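PDB 3O0L: DUF1425 domain-containing protein from Shewanella loihica, which is of unknown function but belongs to the DUF1425 family, probably with an E-set-like beta fold and a probable lipoprotein signal in its natural precursor. Local coordinates for residues A[92-96]-A[97-101]. Residues are numbered along the deposited sequence; the frame is centred on the assembly and turned at random.
Sequences ALSPN and ATAVR
The carboxamide of N96 reaches across to T98, and its OD1 accepts two hydrogen bonds there. T98 N donates to N96 OD1 at 2.8 Å, lying in the amide plane and closing an Asx turn. From the side chain, T98 OG1 donates to a lone pair of the same N96 OD1 at 2.7 Å. N96 can do this because CG sits between its backbone N and carbonyl carbon (chi1 77°), which folds the short amide back over the turn; threonine suits the other end, since its hydroxyl stays beside its own N-H. The Asx turn overlies a type I beta turn from N96 to A99, closed by A99 N to N96 O at 3.1 Å. Together they reverse the chain between strand 87-93 of one sheet and strand 101-109 of the other, a crossing consistent with the E-set sandwich. Cut back to an alanine, the side chain of N96 would be likely to leave T98 N and T98 OG1 without their shared acceptor, and the turn less firmly set. Inside the bend, small residues fit: in one of the two conformers of S94, its OG lies 3.3 Å from the methyl CB of A99. In that conformer alone, and so doubtfully, S94 OG also donates to a water that donates in turn to A99 O.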
loop_
_atom_site.group_PDB
_atom_site.type_symbol
_atom_site.label_atom_id
_atom_site.label_comp_id
_atom_site.label_asym_id
_atom_site.label_seq_id
_atom_site.Cartn_x
_atom_site.Cartn_y
_atom_site.Cartn_z
ATOM N N ALA A 92 18.688 2.162 -4.617
ATOM C CA ALA A 92 19.129 1.704 -5.957
ATOM C C ALA A 92 19.396 2.914 -6.825
ATOM O O ALA A 92 18.635 3.861 -6.847
ATOM C CB ALA A 92 18.083 0.829 -6.631
ATOM N N LEU A 93 20.492 2.849 -7.574
ATOM C CA LEU A 93 20.798 3.855 -8.564
ATOM C C LEU A 93 20.008 3.534 -9.819
ATOM O O LEU A 93 19.887 2.361 -10.201
ATOM C CB LEU A 93 22.295 3.808 -8.840
ATOM C CG LEU A 93 22.899 4.884 -9.696
ATOM C CD1 LEU A 93 22.670 6.257 -9.084
ATOM C CD2 LEU A 93 24.412 4.509 -9.877
ATOM N N SER A 94 19.438 4.553 -10.444
ATOM C CA SER A 94 18.753 4.403 -11.738
ATOM C C SER A 94 19.685 3.774 -12.795
ATOM O O SER A 94 20.887 4.049 -12.818
ATOM C CB SER A 94 18.267 5.751 -12.254
ATOM O OG SER A 94 17.968 5.682 -13.640
ATOM N N PRO A 95 19.143 2.908 -13.675
ATOM C CA PRO A 95 19.973 2.262 -14.656
ATOM C C PRO A 95 20.266 3.128 -15.862
ATOM O O PRO A 95 21.220 2.880 -16.524
ATOM C CB PRO A 95 19.171 1.012 -15.043
ATOM C CG PRO A 95 17.782 1.410 -14.867
ATOM C CD PRO A 95 17.754 2.407 -13.727
ATOM N N ASN A 96 19.465 4.150 -16.142
ATOM C CA ASN A 96 19.858 5.111 -17.141
ATOM C C ASN A 96 19.129 6.424 -16.933
ATOM O O ASN A 96 18.091 6.489 -16.239
ATOM C CB ASN A 96 19.759 4.575 -18.579
ATOM C CG ASN A 96 18.360 4.515 -19.130
ATOM O OD1 ASN A 96 17.673 5.532 -19.238
ATOM N ND2 ASN A 96 17.992 3.341 -19.645
ATOM N N ALA A 97 19.677 7.452 -17.542
ATOM C CA ALA A 97 19.178 8.823 -17.324
ATOM C C ALA A 97 17.752 9.094 -17.818
ATOM O O ALA A 97 17.181 10.148 -17.481
ATOM C CB ALA A 97 20.138 9.781 -17.932
ATOM N N THR A 98 17.145 8.203 -18.599
ATOM C CA THR A 98 15.744 8.409 -19.010
ATOM C C THR A 98 14.735 8.055 -17.923
ATOM O O THR A 98 13.577 8.420 -18.047
ATOM C CB THR A 98 15.311 7.656 -20.303
ATOM O OG1 THR A 98 15.227 6.240 -20.058
ATOM C CG2 THR A 98 16.204 7.989 -21.487
ATOM N N ALA A 99 15.151 7.350 -16.869
ATOM C CA ALA A 99 14.232 6.977 -15.801
ATOM C C ALA A 99 13.813 8.212 -15.036
ATOM O O ALA A 99 14.654 9.061 -14.689
ATOM C CB ALA A 99 14.886 5.976 -14.863
ATOM N N VAL A 100 12.510 8.373 -14.816
ATOM C CA VAL A 100 12.021 9.544 -14.062
ATOM C C VAL A 100 11.410 9.148 -12.738
ATOM O O VAL A 100 11.162 9.990 -11.915
ATOM C CB VAL A 100 10.993 10.363 -14.874
ATOM C CG1 VAL A 100 11.641 10.860 -16.213
ATOM C CG2 VAL A 100 9.729 9.541 -15.137
ATOM N N ARG A 101 11.201 7.857 -12.509
ATOM C CA ARG A 101 10.386 7.406 -11.386
ATOM C C ARG A 101 10.719 5.951 -11.041
ATOM O O ARG A 101 11.036 5.197 -11.929
ATOM C CB ARG A 101 8.923 7.531 -11.860
ATOM C CG ARG A 101 7.845 7.112 -10.970
ATOM C CD ARG A 101 6.468 7.473 -11.603
ATOM N NE ARG A 101 6.004 6.703 -12.784
ATOM C CZ ARG A 101 5.488 5.467 -12.756
ATOM N NH1 ARG A 101 5.434 4.760 -11.627
ATOM N NH2 ARG A 101 5.047 4.914 -13.886
HETATM O O HOH W 1 17.606 8.563 -14.029
#